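Local structure of exocyst complex component EXO70 (2B1E) at residues 367-370 / 371-375; 319-322 / 323-326; 438-441 / 442-445. The protein takes part in the secretory pathway as a subunit of the exocyst complex, which tethers secretory vesicles to sites of exocytosis, and plays a role in exocyst assembly. All blocks are in the same frame, centred on the assembly; numbering follows the deposited sequence.

All three contacts are local, within or at the ends of helices in the C-terminal part of this elongated, mainly helical chain. Contact 2 comes first, at the end of helix 311-323 and in the link to helix 327-333; contact 1 follows near the start of helix 364-391, and contact 3 opens helix 440-473. The centre of contact 1 is about 12 Å from that of contact 2 and about 10 Å from that of contact 3. It meets contact 2 through apolar packing, C375 SG to L320 CD2 at 3.8 Å, and contact 3 through a salt bridge, D374 OD1 to R444 NH2 at 2.9 Å. Helix 364-391 thus brings together parts far apart in sequence, although contacts 2 and 3 do not touch.

Contact 1: residues 367-370 / 371-375; sequences LLSC and FISDC
C370 and D374 lie one turn apart on helix 364-391, a buried alpha-helix of the rod of packed helices that Exo70 forms. Regular i to i+4 backbone bonds run through the turn, from F371 N to L367 O, I372 N to L368 O and S373 N to S369 O; the bond from D374 N to C370 O is short at 2.6 Å and bent to 150° at the hydrogen. C370 holds its sulfur anti to the backbone N (chi1 -168°), alongside the D374 carboxylate, with SG 3.7 Å from OD2 of that residue. D374 folds back over the preceding turn, bringing its CG to 3.1 Å from C370 O. R339 and W342 hold its OD2 and R444 pairs with OD1, so that the sulfur of C370 lies beside a carboxylate whose charge is probably balanced by the two arginines.

On another side of the helix, F371 and L368 carry the apolar contact. L368 starts away from the following turn, but its CD1 comes back to 4.4 Å from CD2 of the F371 ring. The same methyl also touches CD1 of I372, so one branch of L368 bridges two neighbours. C375 SG lies above one face of the F371 ring, offset toward the rim, while F286 and W342 meet the ring in T-shaped stacks. This aromatic and apolar side joins helix 364-391 to helix 268-299, where F371 packs on A289; L368 and I372 reach helix 433-436.

A third line along the helix is polar. The hydroxyls of S369 and S373 are too far apart for a direct bond, and one water spans them, 2.7 Å from S369 OG and 2.7 Å from S373 OG.

Contact 2: residues 319-322 / 323-326; sequences RLRK and FSEY
The backbone from R319 to Y326 passes from alpha-helical to tighter bonding: F323 N and S324 N reach back four residues to R319 O and L320 O, whereas E325 N reaches back three to K322 O at 3.0 Å and approaches well above the carbonyl plane. Y326 N likewise bonds to F323 O, and Y326 then takes the N-cap position of helix 327-333, so 324-326 link that helix to helix 311-323.

F323 is the main apolar side chain of the turn. The R319 chain, bent at chi2 and chi3, lays its aliphatic part against the ring: CG and CD touch the CD2-CE2 side, with R319 CD 3.6 Å from F323 CE2. The guanidinium plane is inclined 64° to the ring. Beyond the turn, F323 meets F244 edge-to-face and packs on L285 and A289 of helix 268-299.

S324 sets its OG between its own backbone N and carbonyl carbon (chi1 72°), where it donates to R321 O at 2.7 Å from above the carbonyl plane. The carbonyl of R321 also has E325 CG close by, 3.1 Å from its O. Past CG the E325 chain runs extended, and its OE2 stands 3.9 Å from R321 NH1, a long salt bridge with the two planar groups nearly perpendicular.

The chemistry is thus divided: the S324 hydroxyl is engaged by R321 O and F323 is packed in the interior, and these are likely to hold the turn more firmly than the arginine-glutamate pair, which is long and poorly aligned and probably adds only modest electrostatic attraction.

Contact 3: residues 438-441 / 442-445; sequences AGEG and HSRL
E440 O takes two hydrogen bonds from the next turn, one from S443 OG at 2.6 Å and one from R444 N at 3.0 Å, in the first turn of helix 440-473, with G439 at the N-cap position. The amide of R444 arrives in the carbonyl plane, while the serine hydroxyl comes in tilted 29° from it. S443 can do this because its OG is turned between its own N and carbonyl carbon (chi1 69°), folded back onto the helix. S443 N bonds to G439 O and L445 N to G441 O, completing the helical pattern. G439 has positive phi (88°) as the chain swings into the helix, and a side chain here would collide with A438 O, which explains the glycine.

The charged ends of E440 and R444 do not touch; water 2 mediates, donating to E440 OE2 at 3.2 Å and accepting from R444 NH1 at the edge of the guanidinium. That guanidinium forms salt bridges to D377 and D374 of helix 364-391, and its NE bonds to T353. The E440 chain, bent at chi2, crosses R444 CG and CD at an angle, with OE2 3.8 Å from R444 CD. An alanine here would remove the carboxylate and is likely to leave water 2 without its acceptor and the R444 methylenes with one neighbour fewer.

The H442 ring lies by A438 and G439, with G439 N at its edge, near the ring plane. Its NE2 bonds to N434 O of helix 433-436, and its CD2 lies 4.0 Å from A438 N.

Contact 1: residues 367-370 / 371-375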
ATOM      1  N   LEU A 367      -1.940   3.746  13.393  1.00 38.12           N
ATOM      2  CA  LEU A 367      -3.098   3.442  12.574  1.00 37.44           C
ATOM      3  C   LEU A 367      -3.052   2.009  12.050  1.00 36.58           C
ATOM      4  O   LEU A 367      -4.028   1.266  12.161  1.00 36.76           O
ATOM      5  CB  LEU A 367      -3.169   4.424  11.408  1.00 37.79           C
ATOM      6  CG  LEU A 367      -4.514   4.535  10.704  1.00 39.06           C
ATOM      7  CD1 LEU A 367      -5.591   4.909  11.714  1.00 39.39           C
ATOM      8  CD2 LEU A 367      -4.416   5.585   9.611  1.00 39.94           C
ATOM      9  N   LEU A 368      -1.910   1.626  11.487  1.00 34.34           N
ATOM     10  CA  LEU A 368      -1.735   0.285  10.940  1.00 31.73           C
ATOM     11  C   LEU A 368      -1.800  -0.787  12.027  1.00 30.86           C
ATOM     12  O   LEU A 368      -2.296  -1.890  11.786  1.00 28.60           O
ATOM     13  CB  LEU A 368      -0.402   0.184  10.197  1.00 29.30           C
ATOM     14  CG  LEU A 368      -0.093  -1.157   9.524  1.00 30.19           C
ATOM     15  CD1 LEU A 368      -1.171  -1.471   8.498  1.00 30.58           C
ATOM     16  CD2 LEU A 368       1.278  -1.098   8.866  1.00 29.33           C
ATOM     17  N   SER A 369      -1.284  -0.472  13.213  1.00 29.62           N
ATOM     18  CA  SER A 369      -1.323  -1.426  14.318  1.00 29.72           C
ATOM     19  C   SER A 369      -2.773  -1.656  14.703  1.00 29.27           C
ATOM     20  O   SER A 369      -3.181  -2.787  14.960  1.00 27.27           O
ATOM     21  CB  SER A 369      -0.562  -0.901  15.541  1.00 29.26           C
ATOM     22  OG  SER A 369      -0.713  -1.794  16.639  1.00 26.28           O
ATOM     23  N   CYS A 370      -3.544  -0.573  14.737  1.00 29.67           N
ATOM     24  CA  CYS A 370      -4.952  -0.653  15.094  1.00 31.83           C
ATOM     25  C   CYS A 370      -5.666  -1.584  14.121  1.00 31.01           C
ATOM     26  O   CYS A 370      -6.462  -2.432  14.529  1.00 30.52           O
ATOM     27  CB  CYS A 370      -5.594   0.738  15.062  1.00 31.36           C
ATOM     28  SG  CYS A 370      -7.249   0.809  15.808  1.00 37.91           S
ATOM     29  N   PHE A 371      -5.374  -1.428  12.833  1.00 29.82           N
ATOM     30  CA  PHE A 371      -5.982  -2.263  11.802  1.00 27.50           C
ATOM     31  C   PHE A 371      -5.736  -3.747  12.054  1.00 27.04           C
ATOM     32  O   PHE A 371      -6.651  -4.560  11.961  1.00 26.79           O
ATOM     33  CB  PHE A 371      -5.428  -1.908  10.418  1.00 26.05           C
ATOM     34  CG  PHE A 371      -5.832  -2.878   9.344  1.00 24.56           C
ATOM     35  CD1 PHE A 371      -7.153  -2.954   8.918  1.00 23.49           C
ATOM     36  CD2 PHE A 371      -4.900  -3.756   8.800  1.00 24.18           C
ATOM     37  CE1 PHE A 371      -7.543  -3.890   7.966  1.00 22.61           C
ATOM     38  CE2 PHE A 371      -5.281  -4.701   7.845  1.00 24.49           C
ATOM     39  CZ  PHE A 371      -6.608  -4.768   7.429  1.00 23.99           C
ATOM     40  N   ILE A 372      -4.491  -4.104  12.351  1.00 25.61           N
ATOM     41  CA  ILE A 372      -4.165  -5.500  12.595  1.00 25.34           C
ATOM     42  C   ILE A 372      -4.912  -5.989  13.830  1.00 23.44           C
ATOM     43  O   ILE A 372      -5.495  -7.071  13.820  1.00 20.97           O
ATOM     44  CB  ILE A 372      -2.651  -5.696  12.809  1.00 25.50           C
ATOM     45  CG1 ILE A 372      -1.875  -5.028  11.666  1.00 28.97           C
ATOM     46  CG2 ILE A 372      -2.322  -7.178  12.887  1.00 25.39           C
ATOM     47  CD1 ILE A 372      -2.357  -5.404  10.280  1.00 30.82           C
ATOM     48  N   SER A 373      -4.891  -5.177  14.884  1.00 23.75           N
ATOM     49  CA  SER A 373      -5.567  -5.510  16.132  1.00 22.66           C
ATOM     50  C   SER A 373      -7.072  -5.611  15.897  1.00 22.08           C
ATOM     51  O   SER A 373      -7.737  -6.476  16.464  1.00 20.97           O
ATOM     52  CB  SER A 373      -5.268  -4.450  17.202  1.00 23.42           C
ATOM     53  OG  SER A 373      -3.925  -4.542  17.669  1.00 20.36           O
ATOM     54  N   ASP A 374      -7.606  -4.731  15.056  1.00 21.80           N
ATOM     55  CA  ASP A 374      -9.034  -4.755  14.751  1.00 24.94           C
ATOM     56  C   ASP A 374      -9.384  -6.049  14.018  1.00 23.70           C
ATOM     57  O   ASP A 374     -10.442  -6.635  14.254  1.00 25.52           O
ATOM     58  CB  ASP A 374      -9.427  -3.551  13.890  1.00 25.78           C
ATOM     59  CG  ASP A 374      -9.602  -2.285  14.707  1.00 27.77           C
ATOM     60  OD1 ASP A 374      -9.493  -2.352  15.948  1.00 27.67           O
ATOM     61  OD2 ASP A 374      -9.857  -1.221  14.103  1.00 29.37           O
ATOM     62  N   CYS A 375      -8.486  -6.491  13.143  1.00 21.80           N
ATOM     63  CA  CYS A 375      -8.687  -7.724  12.388  1.00 22.84           C
ATOM     64  C   CYS A 375      -8.747  -8.939  13.311  1.00 22.34           C
ATOM     65  O   CYS A 375      -9.606  -9.812  13.151  1.00 20.99           O
ATOM     66  CB  CYS A 375      -7.557  -7.918  11.366  1.00 23.70           C
ATOM     67  SG  CYS A 375      -7.720  -6.935   9.839  1.00 27.35           S
TER
HETATM   68  O   HOH W   1      -3.009  -2.076  17.997  1.00 28.53           O

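Contact 2: residues 319-322 / 323-326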
ATOM      1  N   ARG A 319      -3.554 -13.991   5.313  1.00 31.91           N
ATOM      2  CA  ARG A 319      -3.857 -12.697   4.713  1.00 32.49           C
ATOM      3  C   ARG A 319      -3.076 -11.580   5.403  1.00 31.60           C
ATOM      4  O   ARG A 319      -2.414 -10.775   4.742  1.00 29.93           O
ATOM      5  CB  ARG A 319      -5.364 -12.425   4.800  1.00 34.35           C
ATOM      6  CG  ARG A 319      -5.799 -11.040   4.339  1.00 38.61           C
ATOM      7  CD  ARG A 319      -5.482 -10.781   2.870  1.00 42.06           C
ATOM      8  NE  ARG A 319      -6.133 -11.732   1.972  1.00 43.24           N
ATOM      9  CZ  ARG A 319      -6.072 -11.661   0.645  1.00 46.26           C
ATOM     10  NH1 ARG A 319      -5.394 -10.682   0.063  1.00 46.81           N
ATOM     11  NH2 ARG A 319      -6.683 -12.570  -0.104  1.00 49.12           N
ATOM     12  N   LEU A 320      -3.158 -11.527   6.730  1.00 31.40           N
ATOM     13  CA  LEU A 320      -2.435 -10.510   7.489  1.00 31.46           C
ATOM     14  C   LEU A 320      -0.933 -10.710   7.284  1.00 32.50           C
ATOM     15  O   LEU A 320      -0.162  -9.745   7.251  1.00 32.05           O
ATOM     16  CB  LEU A 320      -2.782 -10.605   8.982  1.00 29.04           C
ATOM     17  CG  LEU A 320      -4.214 -10.236   9.380  1.00 27.88           C
ATOM     18  CD1 LEU A 320      -4.395 -10.400  10.882  1.00 26.17           C
ATOM     19  CD2 LEU A 320      -4.509  -8.799   8.962  1.00 27.92           C
ATOM     20  N   ARG A 321      -0.537 -11.971   7.135  1.00 34.84           N
ATOM     21  CA  ARG A 321       0.859 -12.340   6.925  1.00 37.67           C
ATOM     22  C   ARG A 321       1.366 -11.741   5.619  1.00 38.24           C
ATOM     23  O   ARG A 321       2.527 -11.351   5.513  1.00 38.03           O
ATOM     24  CB  ARG A 321       0.993 -13.866   6.874  1.00 39.83           C
ATOM     25  CG  ARG A 321       2.428 -14.387   6.762  1.00 43.89           C
ATOM     26  CD  ARG A 321       3.242 -14.007   7.986  1.00 46.37           C
ATOM     27  NE  ARG A 321       4.393 -14.885   8.194  1.00 48.33           N
ATOM     28  CZ  ARG A 321       5.553 -14.791   7.550  1.00 49.12           C
ATOM     29  NH1 ARG A 321       5.747 -13.845   6.634  1.00 48.85           N
ATOM     30  NH2 ARG A 321       6.523 -15.653   7.823  1.00 49.74           N
ATOM     31  N   LYS A 322       0.487 -11.669   4.625  1.00 38.96           N
ATOM     32  CA  LYS A 322       0.860 -11.111   3.333  1.00 40.06           C
ATOM     33  C   LYS A 322       0.880  -9.589   3.428  1.00 39.67           C
ATOM     34  O   LYS A 322       1.723  -8.929   2.816  1.00 40.65           O
ATOM     35  CB  LYS A 322      -0.125 -11.569   2.256  1.00 40.84           C
ATOM     36  CG  LYS A 322      -0.261 -13.084   2.145  1.00 44.23           C
ATOM     37  CD  LYS A 322      -1.199 -13.489   1.016  1.00 45.70           C
ATOM     38  CE  LYS A 322      -1.544 -14.969   1.085  1.00 47.76           C
ATOM     39  NZ  LYS A 322      -0.334 -15.840   1.092  1.00 49.07           N
ATOM     40  N   PHE A 323      -0.049  -9.041   4.204  1.00 38.63           N
ATOM     41  CA  PHE A 323      -0.141  -7.601   4.415  1.00 37.22           C
ATOM     42  C   PHE A 323       1.170  -7.107   5.023  1.00 37.48           C
ATOM     43  O   PHE A 323       1.699  -6.073   4.622  1.00 38.74           O
ATOM     44  CB  PHE A 323      -1.288  -7.284   5.376  1.00 36.34           C
ATOM     45  CG  PHE A 323      -2.560  -6.864   4.703  1.00 35.43           C
ATOM     46  CD1 PHE A 323      -2.733  -5.554   4.270  1.00 34.92           C
ATOM     47  CD2 PHE A 323      -3.600  -7.773   4.523  1.00 35.13           C
ATOM     48  CE1 PHE A 323      -3.925  -5.152   3.667  1.00 33.60           C
ATOM     49  CE2 PHE A 323      -4.798  -7.379   3.921  1.00 34.56           C
ATOM     50  CZ  PHE A 323      -4.960  -6.067   3.493  1.00 34.03           C
ATOM     51  N   SER A 324       1.688  -7.865   5.985  1.00 37.40           N
ATOM     52  CA  SER A 324       2.928  -7.518   6.675  1.00 37.13           C
ATOM     53  C   SER A 324       4.168  -7.592   5.790  1.00 38.40           C
ATOM     54  O   SER A 324       5.218  -7.066   6.152  1.00 38.95           O
ATOM     55  CB  SER A 324       3.133  -8.426   7.892  1.00 36.04           C
ATOM     56  OG  SER A 324       3.489  -9.742   7.499  1.00 33.52           O
ATOM     57  N   GLU A 325       4.062  -8.253   4.642  1.00 39.17           N
ATOM     58  CA  GLU A 325       5.201  -8.364   3.740  1.00 40.96           C
ATOM     59  C   GLU A 325       5.327  -7.081   2.926  1.00 40.57           C
ATOM     60  O   GLU A 325       6.322  -6.859   2.232  1.00 41.52           O
ATOM     61  CB  GLU A 325       5.037  -9.575   2.814  1.00 41.46           C
ATOM     62  CG  GLU A 325       4.939 -10.901   3.558  1.00 43.36           C
ATOM     63  CD  GLU A 325       4.837 -12.102   2.627  1.00 43.70           C
ATOM     64  OE1 GLU A 325       4.020 -12.062   1.681  1.00 44.19           O
ATOM     65  OE2 GLU A 325       5.569 -13.089   2.851  1.00 42.88           O
ATOM     66  N   TYR A 326       4.305  -6.238   3.023  1.00 40.09           N
ATOM     67  CA  TYR A 326       4.268  -4.959   2.325  1.00 39.93           C
ATOM     68  C   TYR A 326       4.169  -3.855   3.369  1.00 39.86           C
ATOM     69  O   TYR A 326       3.244  -3.045   3.346  1.00 39.15           O
ATOM     70  CB  TYR A 326       3.055  -4.890   1.392  1.00 39.96           C
ATOM     71  CG  TYR A 326       3.182  -5.715   0.130  1.00 40.31           C
ATOM     72  CD1 TYR A 326       3.474  -5.112  -1.093  1.00 40.64           C
ATOM     73  CD2 TYR A 326       2.992  -7.097   0.154  1.00 39.70           C
ATOM     74  CE1 TYR A 326       3.570  -5.865  -2.266  1.00 39.93           C
ATOM     75  CE2 TYR A 326       3.088  -7.860  -1.009  1.00 39.14           C
ATOM     76  CZ  TYR A 326       3.377  -7.240  -2.215  1.00 40.13           C
ATOM     77  OH  TYR A 326       3.468  -7.993  -3.367  1.00 38.77           O
TER

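Contact 3: residues 438-441 / 442-445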
ATOM      1  N   ALA A 438       3.963  -3.778  17.972  1.00 31.91           N
ATOM      2  CA  ALA A 438       4.791  -3.279  19.062  1.00 31.93           C
ATOM      3  C   ALA A 438       4.039  -2.332  19.985  1.00 32.05           C
ATOM      4  O   ALA A 438       3.544  -1.291  19.553  1.00 32.56           O
ATOM      5  CB  ALA A 438       6.015  -2.583  18.497  1.00 33.21           C
ATOM      6  N   GLY A 439       3.953  -2.704  21.257  1.00 32.00           N
ATOM      7  CA  GLY A 439       3.275  -1.869  22.231  1.00 31.54           C
ATOM      8  C   GLY A 439       1.780  -2.099  22.358  1.00 31.45           C
ATOM      9  O   GLY A 439       1.337  -3.115  22.897  1.00 29.90           O
ATOM     10  N   GLU A 440       1.009  -1.135  21.865  1.00 30.65           N
ATOM     11  CA  GLU A 440      -0.451  -1.181  21.906  1.00 31.77           C
ATOM     12  C   GLU A 440      -1.041  -2.502  21.409  1.00 30.59           C
ATOM     13  O   GLU A 440      -1.883  -3.102  22.078  1.00 30.56           O
ATOM     14  CB  GLU A 440      -1.021  -0.025  21.076  1.00 30.98           C
ATOM     15  CG  GLU A 440      -2.508  -0.135  20.793  1.00 32.86           C
ATOM     16  CD  GLU A 440      -3.363   0.215  21.989  1.00 33.82           C
ATOM     17  OE1 GLU A 440      -2.887   0.059  23.135  1.00 36.07           O
ATOM     18  OE2 GLU A 440      -4.520   0.636  21.780  1.00 36.28           O
ATOM     19  N   GLY A 441      -0.604  -2.941  20.232  1.00 29.91           N
ATOM     20  CA  GLY A 441      -1.107  -4.175  19.650  1.00 28.62           C
ATOM     21  C   GLY A 441      -1.004  -5.398  20.542  1.00 29.07           C
ATOM     22  O   GLY A 441      -1.999  -6.073  20.811  1.00 26.81           O
ATOM     23  N   HIS A 442       0.204  -5.702  20.998  1.00 27.36           N
ATOM     24  CA  HIS A 442       0.386  -6.859  21.863  1.00 27.50           C
ATOM     25  C   HIS A 442      -0.473  -6.775  23.117  1.00 26.70           C
ATOM     26  O   HIS A 442      -1.038  -7.770  23.551  1.00 25.15           O
ATOM     27  CB  HIS A 442       1.854  -7.000  22.245  1.00 28.57           C
ATOM     28  CG  HIS A 442       2.711  -7.506  21.131  1.00 28.54           C
ATOM     29  ND1 HIS A 442       2.579  -8.775  20.614  1.00 29.37           N
ATOM     30  CD2 HIS A 442       3.708  -6.915  20.432  1.00 27.71           C
ATOM     31  CE1 HIS A 442       3.461  -8.946  19.645  1.00 29.00           C
ATOM     32  NE2 HIS A 442       4.158  -7.833  19.515  1.00 28.64           N
ATOM     33  N   SER A 443      -0.580  -5.585  23.694  1.00 27.14           N
ATOM     34  CA  SER A 443      -1.387  -5.423  24.894  1.00 27.32           C
ATOM     35  C   SER A 443      -2.861  -5.693  24.585  1.00 25.63           C
ATOM     36  O   SER A 443      -3.594  -6.208  25.430  1.00 25.30           O
ATOM     37  CB  SER A 443      -1.217  -4.018  25.473  1.00 29.62           C
ATOM     38  OG  SER A 443      -1.803  -3.044  24.632  1.00 34.88           O
ATOM     39  N   ARG A 444      -3.302  -5.350  23.378  1.00 24.78           N
ATOM     40  CA  ARG A 444      -4.692  -5.603  23.003  1.00 23.89           C
ATOM     41  C   ARG A 444      -4.893  -7.104  22.853  1.00 24.09           C
ATOM     42  O   ARG A 444      -5.921  -7.645  23.267  1.00 24.05           O
ATOM     43  CB  ARG A 444      -5.049  -4.903  21.693  1.00 23.22           C
ATOM     44  CG  ARG A 444      -5.266  -3.403  21.836  1.00 26.02           C
ATOM     45  CD  ARG A 444      -5.668  -2.755  20.516  1.00 26.96           C
ATOM     46  NE  ARG A 444      -6.934  -3.281  20.011  1.00 28.76           N
ATOM     47  CZ  ARG A 444      -7.562  -2.815  18.934  1.00 29.79           C
ATOM     48  NH1 ARG A 444      -7.043  -1.806  18.240  1.00 29.60           N
ATOM     49  NH2 ARG A 444      -8.710  -3.357  18.547  1.00 27.86           N
ATOM     50  N   LEU A 445      -3.906  -7.773  22.260  1.00 22.67           N
ATOM     51  CA  LEU A 445      -3.971  -9.216  22.073  1.00 24.18           C
ATOM     52  C   LEU A 445      -3.983  -9.915  23.434  1.00 23.76           C
ATOM     53  O   LEU A 445      -4.622 -10.958  23.600  1.00 23.41           O
ATOM     54  CB  LEU A 445      -2.776  -9.703  21.254  1.00 24.72           C
ATOM     55  CG  LEU A 445      -2.713 -11.206  20.981  1.00 25.39           C
ATOM     56  CD1 LEU A 445      -3.966 -11.677  20.243  1.00 25.41           C
ATOM     57  CD2 LEU A 445      -1.471 -11.500  20.161  1.00 24.90           C
TER
HETATM   58  O   HOH W   2      -4.729  -0.011  18.681  1.00 33.64           O